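Local coordinates for protein histidinol-phosphate aminotransferase (Clostridium acetobutylicum, PDB 3FTB) that probably acts as a pyridoxal-phosphate-dependent aminotransferase, moving an amino group between histidinol phosphate and a keto acid, at residues L28-N36 and K318-C326; N298-G309 and L332-I341. One frame throughout, in Å; residues are numbered along the deposited sequence.

Contacts 1 and 2 belong to one mixed sheet, in which strands 29-30, 321-325, 336-340 and 299-304 follow one another across the sheet; the centres of the two contacts lie about 12 Å apart. Strand 321-325 of contact 1 and strand 336-340 of contact 2 are direct neighbours, and a probable hydrogen bond of 2.7 Å joins Arg324 O to Arg338 N. Past strand 29-30 the chain also reaches 336-340, with Tyr31 O 2.9 Å from Ala340 N. Each contact contributes an arginine, Arg324 and Arg338, to the same bound phosphate, probably picked up from the crystallisation liquor. The shared anion suggests a pocket suited to an anionic group, consistent with an aminotransferase substrate site.

Contact 1: L28-N36 and K318-C326; sequences LLDYSSNIN and KEDIVIRRC. With PO4 (phosphate ion), chain F.
The Tyr31 ring meets Ile321 obliquely, its CD2 4.3 Å from Ile321 CG2, while Leu29 CB lies in the ring plane at an edge. Outside the two segments the ring stacks with Phe350 and makes a cation-pi contact with Lys342, and the hydroxyl bonds to Lys346 O and Asn347 OD1. The other flat group, the Arg324 guanidinium, takes phosphate O4 at its edge, close to its plane.

This is the parallel pairing of 29-30, the strand at one edge of the sheet as formed within this chain, with 321-325 in the small domain of a class I/II aminotransferase. Evidence for the register comes from three backbone bonds. Leu29 N donates to Asp320 O, and Tyr31 N to Val322 O at 2.7 Å. Between them, Val322 N bonds to Leu29 O (3.0 Å, with an N-H...O angle of 167°). Asp320 also ends helix 309-317 as the C-prime residue of a Schellman motif.

On the face carrying Asp30 and Val322, Leu28 CD1 packs on Val322 CG2 at 3.7 Å. With CG anti to the backbone N (chi1 -161°), the Asp30 carboxylate brings OD2 to 3.5 Å from Val322 CB. Two donors fix that oxygen: Ser32 N, completing an Asx turn, and Ser32 OG on the syn lone pair. Farther along, Ser32 CB touches Arg324 CB at 4.0 Å, and the arginine chain, bent at chi2, delivers NE to phosphate O4 at 3.2 Å.

Contact 2: N298-G309 and L332-I341; sequences NFVLCRLENISG and LDDSFVRFAI. With PO4 (phosphate ion), chain F.
Strands 299-304 and 336-340 run antiparallel, their axes 4.8 Å apart at closest approach and 157° between directions. Val300 with Phe339 and Cys302 with Val337 are hydrogen-bonded pairs, each with two backbone bonds; the Phe339 N to Val300 O bond is nearly straight at 176°. Phe299-Ala340, Leu301-Arg338 and Arg303-Phe336 are the alternating non-hydrogen-bonded pairs. Ile341 N continues the pairing to Asn298 O at 2.9 Å, and a water bridges Asn298 ND2 and Ile341 O; the same ND2 hydrogen-bonds to Asn34 O of contact 1. Beyond the other end, Gly309 N donates to Asp334 O at 2.6 Å, at the start of helix 309-317.

On the face with Arg303 and Phe336, the arginine chain crosses the ring with CD over one face, modelled too close to trust in detail. Leu332 CD2 lies 3.7 Å above the opposite face, over its centre. The guanidinium plane is turned only 20° from the ring, and NE donates a hydrogen bond to Ser335 OG (2.8 Å), the hydroxyl lying tilted out of the guanidinium plane. That hydroxyl donates in turn to Asp333 OD1, which also accepts from Ser335 N in an Asx turn.

These are inner strands of the small-domain sheet of a class I/II aminotransferase. On the face of Val300, Cys302, Val337 and Phe339, Cys302 SG approaches the Phe339 ring obliquely, 4.2 Å from CD2. Leu304 CD1 meets Val337 CG1, which also lies 3.5 Å from Gly309 CA; helix 262-285 covers Val300 and Cys302.

Arg338 leaves from the face of Phe299 and Leu301; its side chain runs out extended through chi1 and chi2, then turns at chi3, which presents both terminal nitrogens to the phosphate. NH2 holds phosphate O4 at 2.9 Å, and NH1 bonds weakly to phosphate O3.

Contact 1: L28-N36 and K318-C326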
loop_
_atom_site.group_PDB
_atom_site.type_symbol
_atom_site.label_atom_id
_atom_site.label_comp_id
_atom_site.label_asym_id
_atom_site.label_seq_id
_atom_site.Cartn_x
_atom_site.Cartn_y
_atom_site.Cartn_z
ATOM N N LEU A 28 23.680 15.623 9.969
ATOM C CA LEU A 28 23.349 14.286 10.453
ATOM C C LEU A 28 23.606 13.184 9.418
ATOM O O LEU A 28 22.806 12.976 8.512
ATOM C CB LEU A 28 21.892 14.236 10.920
ATOM C CG LEU A 28 21.421 12.942 11.589
ATOM C CD1 LEU A 28 22.514 12.324 12.456
ATOM C CD2 LEU A 28 20.160 13.181 12.411
ATOM N N LEU A 29 24.731 12.487 9.562
ATOM C CA LEU A 29 25.017 11.291 8.771
ATOM C C LEU A 29 24.388 10.056 9.418
ATOM O O LEU A 29 24.782 9.675 10.530
ATOM C CB LEU A 29 26.528 11.073 8.675
ATOM C CG LEU A 29 27.254 11.622 7.451
ATOM C CD1 LEU A 29 26.736 12.992 7.090
ATOM C CD2 LEU A 29 28.753 11.657 7.713
ATOM N N ASP A 30 23.424 9.432 8.739
ATOM C CA ASP A 30 22.815 8.200 9.248
ATOM C C ASP A 30 23.482 6.944 8.668
ATOM O O ASP A 30 23.221 6.555 7.528
ATOM C CB ASP A 30 21.295 8.172 9.011
ATOM C CG ASP A 30 20.569 7.168 9.922
ATOM O OD1 ASP A 30 19.335 7.289 10.079
ATOM O OD2 ASP A 30 21.228 6.263 10.487
ATOM N N TYR A 31 24.345 6.327 9.475
ATOM C CA TYR A 31 25.052 5.108 9.101
ATOM C C TYR A 31 24.295 3.855 9.544
ATOM O O TYR A 31 24.777 2.728 9.384
ATOM C CB TYR A 31 26.498 5.143 9.623
ATOM C CG TYR A 31 27.384 5.876 8.651
ATOM C CD1 TYR A 31 28.213 5.185 7.773
ATOM C CD2 TYR A 31 27.337 7.257 8.555
ATOM C CE1 TYR A 31 28.998 5.860 6.850
ATOM C CE2 TYR A 31 28.118 7.941 7.640
ATOM C CZ TYR A 31 28.943 7.239 6.789
ATOM O OH TYR A 31 29.714 7.925 5.882
ATOM N N SER A 32 23.102 4.066 10.097
ATOM C CA SER A 32 22.157 2.975 10.274
ATOM C C SER A 32 21.213 2.852 9.048
ATOM O O SER A 32 20.476 1.863 8.902
ATOM C CB SER A 32 21.396 3.116 11.600
ATOM O OG SER A 32 20.397 4.116 11.539
ATOM N N SER A 33 21.272 3.838 8.151
ATOM C CA SER A 33 20.503 3.793 6.911
ATOM C C SER A 33 21.318 3.308 5.700
ATOM O O SER A 33 22.398 3.829 5.401
ATOM C CB SER A 33 19.915 5.169 6.617
ATOM O OG SER A 33 19.651 5.306 5.234
ATOM N N ASN A 34 20.792 2.311 5.000
ATOM C CA ASN A 34 21.484 1.745 3.846
ATOM C C ASN A 34 20.770 2.029 2.527
ATOM O O ASN A 34 20.487 1.122 1.750
ATOM C CB ASN A 34 21.665 0.235 4.011
ATOM C CG ASN A 34 22.166 -0.157 5.394
ATOM O OD1 ASN A 34 21.708 -1.144 5.961
ATOM N ND2 ASN A 34 23.112 0.601 5.934
ATOM N N ILE A 35 20.474 3.296 2.275
ATOM C CA ILE A 35 19.913 3.692 0.994
ATOM C C ILE A 35 21.058 4.173 0.122
ATOM O O ILE A 35 22.040 4.712 0.629
ATOM C CB ILE A 35 18.860 4.816 1.140
ATOM C CG1 ILE A 35 17.777 4.410 2.155
ATOM C CG2 ILE A 35 18.246 5.188 -0.235
ATOM C CD1 ILE A 35 17.026 3.105 1.817
ATOM N N ASN A 36 20.927 3.953 -1.183
ATOM C CA ASN A 36 21.918 4.360 -2.175
ATOM C C ASN A 36 22.174 5.862 -2.114
ATOM O O ASN A 36 21.239 6.657 -2.161
ATOM C CB ASN A 36 21.427 3.943 -3.572
ATOM C CG ASN A 36 22.496 4.057 -4.646
ATOM O OD1 ASN A 36 23.204 5.059 -4.739
ATOM N ND2 ASN A 36 22.590 3.031 -5.488
ATOM N N LYS A 318 26.821 12.175 19.512
ATOM C CA LYS A 318 27.309 13.495 19.892
ATOM C C LYS A 318 27.736 14.315 18.676
ATOM O O LYS A 318 27.656 15.541 18.683
ATOM C CB LYS A 318 28.494 13.350 20.842
ATOM C CG LYS A 318 28.160 12.719 22.190
ATOM C CD LYS A 318 29.265 13.006 23.204
ATOM C CE LYS A 318 29.538 14.507 23.291
ATOM N NZ LYS A 318 30.813 14.859 23.984
ATOM N N GLU A 319 28.182 13.618 17.634
ATOM C CA GLU A 319 28.718 14.235 16.422
ATOM C C GLU A 319 27.711 14.177 15.283
ATOM O O GLU A 319 28.066 14.368 14.119
ATOM C CB GLU A 319 29.988 13.501 15.983
ATOM C CG GLU A 319 30.990 13.285 17.089
ATOM C CD GLU A 319 31.781 14.537 17.384
ATOM O OE1 GLU A 319 31.532 15.172 18.433
ATOM O OE2 GLU A 319 32.642 14.896 16.552
ATOM N N ASP A 320 26.455 13.900 15.615
ATOM C CA ASP A 320 25.406 13.759 14.601
ATOM C C ASP A 320 25.749 12.654 13.619
ATOM O O ASP A 320 25.537 12.784 12.416
ATOM C CB ASP A 320 25.151 15.070 13.848
ATOM C CG ASP A 320 24.663 16.176 14.757
ATOM O OD1 ASP A 320 24.280 15.878 15.912
ATOM O OD2 ASP A 320 24.666 17.345 14.318
ATOM N N ILE A 321 26.298 11.570 14.147
ATOM C CA ILE A 321 26.490 10.368 13.358
ATOM C C ILE A 321 25.771 9.200 14.038
ATOM O O ILE A 321 25.968 8.932 15.231
ATOM C CB ILE A 321 27.988 10.075 13.131
ATOM C CG1 ILE A 321 28.580 11.135 12.195
ATOM C CG2 ILE A 321 28.187 8.678 12.547
ATOM C CD1 ILE A 321 30.099 11.127 12.114
ATOM N N VAL A 322 24.915 8.525 13.281
ATOM C CA VAL A 322 24.168 7.403 13.819
ATOM C C VAL A 322 24.763 6.114 13.282
ATOM O O VAL A 322 25.066 6.024 12.097
ATOM C CB VAL A 322 22.685 7.474 13.422
ATOM C CG1 VAL A 322 21.888 6.396 14.164
ATOM C CG2 VAL A 322 22.126 8.860 13.713
ATOM N N ILE A 323 24.952 5.128 14.156
ATOM C CA ILE A 323 25.297 3.779 13.706
ATOM C C ILE A 323 24.207 2.792 14.108
ATOM O O ILE A 323 23.191 3.163 14.704
ATOM C CB ILE A 323 26.648 3.280 14.276
ATOM C CG1 ILE A 323 26.549 3.048 15.791
ATOM C CG2 ILE A 323 27.768 4.255 13.923
ATOM C CD1 ILE A 323 27.424 1.914 16.312
ATOM N N ARG A 324 24.424 1.525 13.783
ATOM C CA ARG A 324 23.458 0.497 14.141
ATOM C C ARG A 324 24.040 -0.445 15.176
ATOM O O ARG A 324 24.938 -1.238 14.887
ATOM C CB ARG A 324 22.991 -0.286 12.912
ATOM C CG ARG A 324 21.822 -1.223 13.180
ATOM C CD ARG A 324 20.545 -0.445 13.465
ATOM N NE ARG A 324 19.355 -1.241 13.186
ATOM C CZ ARG A 324 18.982 -2.296 13.902
ATOM N NH1 ARG A 324 19.714 -2.681 14.937
ATOM N NH2 ARG A 324 17.884 -2.970 13.579
ATOM N N ARG A 325 23.526 -0.330 16.392
ATOM C CA ARG A 325 23.863 -1.257 17.449
ATOM C C ARG A 325 23.170 -2.567 17.139
ATOM O O ARG A 325 21.972 -2.602 16.907
ATOM C CB ARG A 325 23.394 -0.706 18.786
ATOM C CG ARG A 325 24.085 0.591 19.156
ATOM C CD ARG A 325 23.358 1.273 20.275
ATOM N NE ARG A 325 23.123 0.356 21.380
ATOM C CZ ARG A 325 22.388 0.660 22.441
ATOM N NH1 ARG A 325 21.818 1.855 22.525
ATOM N NH2 ARG A 325 22.218 -0.227 23.411
ATOM N N CYS A 326 23.933 -3.644 17.120
ATOM C CA CYS A 326 23.398 -4.927 16.718
ATOM C C CYS A 326 22.881 -5.730 17.898
ATOM O O CYS A 326 22.750 -6.950 17.812
ATOM C CB CYS A 326 24.458 -5.704 15.936
ATOM S SG CYS A 326 24.728 -4.937 14.323
HETATM P P PO4 F . 17.560 -2.602 9.559
HETATM O O1 PO4 F . 16.210 -2.216 8.994
HETATM O O2 PO4 F . 17.395 -3.740 10.540
HETATM O O3 PO4 F . 18.462 -3.035 8.428
HETATM O O4 PO4 F . 18.170 -1.406 10.257
#

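Contact 2: N298-G309 and L332-I341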
loop_
_atom_site.group_PDB
_atom_site.type_symbol
_atom_site.label_atom_id
_atom_site.label_comp_id
_atom_site.label_asym_id
_atom_site.label_seq_id
_atom_site.Cartn_x
_atom_site.Cartn_y
_atom_site.Cartn_z
ATOM N N ASN A 298 25.908 -2.730 0.428
ATOM C CA ASN A 298 26.327 -1.402 0.898
ATOM C C ASN A 298 26.332 -1.218 2.429
ATOM O O ASN A 298 25.942 -0.160 2.946
ATOM C CB ASN A 298 25.505 -0.304 0.213
ATOM C CG ASN A 298 24.036 -0.378 0.571
ATOM O OD1 ASN A 298 23.500 -1.465 0.765
ATOM N ND2 ASN A 298 23.383 0.778 0.687
ATOM N N PHE A 299 26.809 -2.238 3.144
ATOM C CA PHE A 299 26.990 -2.161 4.589
ATOM C C PHE A 299 28.031 -3.176 5.063
ATOM O O PHE A 299 28.334 -4.141 4.361
ATOM C CB PHE A 299 25.662 -2.374 5.314
ATOM C CG PHE A 299 24.941 -3.617 4.885
ATOM C CD1 PHE A 299 25.259 -4.845 5.441
ATOM C CD2 PHE A 299 23.949 -3.559 3.917
ATOM C CE1 PHE A 299 24.602 -5.999 5.040
ATOM C CE2 PHE A 299 23.296 -4.699 3.514
ATOM C CZ PHE A 299 23.617 -5.923 4.078
ATOM N N VAL A 300 28.561 -2.950 6.262
ATOM C CA VAL A 300 29.652 -3.754 6.809
ATOM C C VAL A 300 29.442 -4.033 8.312
ATOM O O VAL A 300 29.131 -3.115 9.075
ATOM C CB VAL A 300 31.002 -3.023 6.591
ATOM C CG1 VAL A 300 30.989 -1.657 7.290
ATOM C CG2 VAL A 300 32.169 -3.875 7.059
ATOM N N LEU A 301 29.600 -5.293 8.732
ATOM C CA LEU A 301 29.472 -5.663 10.155
ATOM C C LEU A 301 30.824 -5.744 10.881
ATOM O O LEU A 301 31.678 -6.581 10.553
ATOM C CB LEU A 301 28.738 -7.004 10.319
ATOM C CG LEU A 301 28.589 -7.540 11.749
ATOM C CD1 LEU A 301 27.435 -6.845 12.454
ATOM C CD2 LEU A 301 28.401 -9.055 11.765
ATOM N N CYS A 302 30.997 -4.895 11.887
ATOM C CA CYS A 302 32.247 -4.834 12.633
ATOM C C CYS A 302 32.124 -5.396 14.059
ATOM O O CYS A 302 31.155 -5.136 14.769
ATOM C CB CYS A 302 32.788 -3.394 12.635
ATOM S SG CYS A 302 33.060 -2.708 10.968
ATOM N N ARG A 303 33.099 -6.209 14.441
ATOM C CA ARG A 303 33.265 -6.647 15.828
ATOM C C ARG A 303 34.192 -5.655 16.525
ATOM O O ARG A 303 35.190 -5.232 15.951
ATOM C CB ARG A 303 33.883 -8.038 15.856
ATOM C CG ARG A 303 33.953 -8.666 17.219
ATOM C CD ARG A 303 32.642 -9.310 17.594
ATOM N NE ARG A 303 32.669 -9.814 18.964
ATOM C CZ ARG A 303 32.952 -11.069 19.299
ATOM N NH1 ARG A 303 32.949 -11.432 20.575
ATOM N NH2 ARG A 303 33.229 -11.964 18.361
ATOM N N LEU A 304 33.864 -5.281 17.758
ATOM C CA LEU A 304 34.602 -4.235 18.476
ATOM C C LEU A 304 35.382 -4.778 19.671
ATOM O O LEU A 304 35.307 -5.971 19.981
ATOM C CB LEU A 304 33.654 -3.124 18.941
ATOM C CG LEU A 304 32.857 -2.357 17.886
ATOM C CD1 LEU A 304 32.193 -1.140 18.525
ATOM C CD2 LEU A 304 33.744 -1.943 16.727
ATOM N N GLU A 305 36.120 -3.890 20.338
ATOM C CA GLU A 305 37.040 -4.276 21.410
ATOM C C GLU A 305 37.399 -3.098 22.320
ATOM O O GLU A 305 37.865 -2.058 21.847
ATOM C CB GLU A 305 38.317 -4.866 20.812
ATOM C CG GLU A 305 39.235 -5.504 21.830
ATOM C CD GLU A 305 40.605 -5.775 21.257
ATOM O OE1 GLU A 305 41.014 -5.026 20.344
ATOM O OE2 GLU A 305 41.272 -6.729 21.713
ATOM N N ASN A 306 37.189 -3.268 23.625
ATOM C CA ASN A 306 37.455 -2.199 24.589
ATOM C C ASN A 306 36.481 -1.040 24.462
ATOM O O ASN A 306 36.823 0.105 24.776
ATOM C CB ASN A 306 38.883 -1.674 24.444
ATOM C CG ASN A 306 39.911 -2.673 24.902
ATOM O OD1 ASN A 306 41.045 -2.676 24.424
ATOM N ND2 ASN A 306 39.521 -3.538 25.834
ATOM N N ILE A 307 35.273 -1.352 24.001
ATOM C CA ILE A 307 34.230 -0.361 23.787
ATOM C C ILE A 307 32.966 -1.067 23.310
ATOM O O ILE A 307 33.027 -1.993 22.497
ATOM C CB ILE A 307 34.662 0.722 22.760
ATOM C CG1 ILE A 307 33.587 1.802 22.621
ATOM C CG2 ILE A 307 34.996 0.093 21.414
ATOM C CD1 ILE A 307 34.096 3.062 21.963
ATOM N N SER A 308 31.828 -0.632 23.840
ATOM C CA SER A 308 30.534 -1.198 23.485
ATOM C C SER A 308 29.883 -0.419 22.352
ATOM O O SER A 308 30.159 0.763 22.162
ATOM C CB SER A 308 29.611 -1.205 24.703
ATOM O OG SER A 308 29.645 0.045 25.363
ATOM N N GLY A 309 29.020 -1.091 21.596
ATOM C CA GLY A 309 28.292 -0.448 20.520
ATOM C C GLY A 309 27.419 0.688 21.022
ATOM O O GLY A 309 27.145 1.644 20.289
ATOM N N LEU A 332 23.849 -11.795 18.017
ATOM C CA LEU A 332 24.807 -10.707 18.155
ATOM C C LEU A 332 24.659 -9.935 19.484
ATOM O O LEU A 332 23.550 -9.741 19.995
ATOM C CB LEU A 332 24.691 -9.764 16.955
ATOM C CG LEU A 332 24.878 -10.414 15.581
ATOM C CD1 LEU A 332 24.770 -9.372 14.501
ATOM C CD2 LEU A 332 26.217 -11.132 15.481
ATOM N N ASP A 333 25.787 -9.496 20.037
ATOM C CA ASP A 333 25.787 -8.741 21.290
ATOM C C ASP A 333 26.212 -7.291 21.053
ATOM O O ASP A 333 26.138 -6.805 19.923
ATOM C CB ASP A 333 26.657 -9.434 22.355
ATOM C CG ASP A 333 28.148 -9.352 22.054
ATOM O OD1 ASP A 333 28.514 -8.952 20.931
ATOM O OD2 ASP A 333 28.955 -9.684 22.953
ATOM N N ASP A 334 26.657 -6.606 22.106
ATOM C CA ASP A 334 26.946 -5.171 22.005
ATOM C C ASP A 334 28.326 -4.855 21.422
ATOM O O ASP A 334 28.679 -3.689 21.222
ATOM C CB ASP A 334 26.776 -4.482 23.358
ATOM C CG ASP A 334 26.309 -3.039 23.225
ATOM O OD1 ASP A 334 25.729 -2.686 22.175
ATOM O OD2 ASP A 334 26.517 -2.257 24.177
ATOM N N SER A 335 29.098 -5.897 21.134
ATOM C CA SER A 335 30.390 -5.710 20.497
ATOM C C SER A 335 30.228 -5.606 18.987
ATOM O O SER A 335 31.130 -5.123 18.304
ATOM C CB SER A 335 31.334 -6.851 20.844
ATOM O OG SER A 335 30.888 -8.058 20.258
ATOM N N PHE A 336 29.089 -6.062 18.461
ATOM C CA PHE A 336 28.812 -5.923 17.026
ATOM C C PHE A 336 28.060 -4.626 16.756
ATOM O O PHE A 336 27.178 -4.228 17.528
ATOM C CB PHE A 336 28.021 -7.113 16.479
ATOM C CG PHE A 336 28.692 -8.438 16.699
ATOM C CD1 PHE A 336 29.379 -9.060 15.668
ATOM C CD2 PHE A 336 28.633 -9.065 17.936
ATOM C CE1 PHE A 336 29.997 -10.281 15.867
ATOM C CE2 PHE A 336 29.250 -10.286 18.141
ATOM C CZ PHE A 336 29.931 -10.897 17.108
ATOM N N VAL A 337 28.446 -3.958 15.674
ATOM C CA VAL A 337 27.789 -2.740 15.231
ATOM C C VAL A 337 27.761 -2.804 13.708
ATOM O O VAL A 337 28.615 -3.464 13.102
ATOM C CB VAL A 337 28.578 -1.498 15.635
ATOM C CG1 VAL A 337 28.495 -1.248 17.138
ATOM C CG2 VAL A 337 30.027 -1.645 15.194
ATOM N N ARG A 338 26.789 -2.136 13.087
ATOM C CA ARG A 338 26.658 -2.150 11.624
ATOM C C ARG A 338 26.807 -0.737 11.068
ATOM O O ARG A 338 26.207 0.211 11.577
ATOM C CB ARG A 338 25.313 -2.751 11.187
ATOM C CG ARG A 338 25.177 -2.984 9.678
ATOM C CD ARG A 338 23.723 -3.279 9.291
ATOM N NE ARG A 338 22.901 -2.069 9.333
ATOM C CZ ARG A 338 21.583 -2.058 9.529
ATOM N NH1 ARG A 338 20.925 -3.195 9.727
ATOM N NH2 ARG A 338 20.921 -0.902 9.538
ATOM N N PHE A 339 27.627 -0.592 10.034
ATOM C CA PHE A 339 27.824 0.709 9.405
ATOM C C PHE A 339 27.352 0.663 7.956
ATOM O O PHE A 339 27.577 -0.321 7.245
ATOM C CB PHE A 339 29.304 1.131 9.427
ATOM C CG PHE A 339 29.934 1.144 10.803
ATOM C CD1 PHE A 339 29.153 1.251 11.959
ATOM C CD2 PHE A 339 31.323 1.085 10.938
ATOM C CE1 PHE A 339 29.746 1.276 13.228
ATOM C CE2 PHE A 339 31.921 1.112 12.203
ATOM C CZ PHE A 339 31.120 1.213 13.346
ATOM N N ALA A 340 26.724 1.737 7.505
ATOM C CA ALA A 340 26.384 1.845 6.094
ATOM C C ALA A 340 27.639 2.186 5.302
ATOM O O ALA A 340 28.620 2.667 5.857
ATOM C CB ALA A 340 25.307 2.897 5.873
ATOM N N ILE A 341 27.612 1.909 4.007
ATOM C CA ILE A 341 28.692 2.305 3.118
ATOM C C ILE A 341 28.094 3.276 2.114
ATOM O O ILE A 341 27.244 2.893 1.313
ATOM C CB ILE A 341 29.340 1.081 2.406
ATOM C CG1 ILE A 341 29.922 0.121 3.445
ATOM C CG2 ILE A 341 30.429 1.524 1.425
ATOM C CD1 ILE A 341 30.665 -1.045 2.854
HETATM P P PO4 F . 17.560 -2.602 9.559
HETATM O O1 PO4 F . 16.210 -2.216 8.994
HETATM O O2 PO4 F . 17.395 -3.740 10.540
HETATM O O3 PO4 F . 18.462 -3.035 8.428
HETATM O O4 PO4 F . 18.170 -1.406 10.257
HETATM O O HOH W 1 24.568 3.081 0.992
#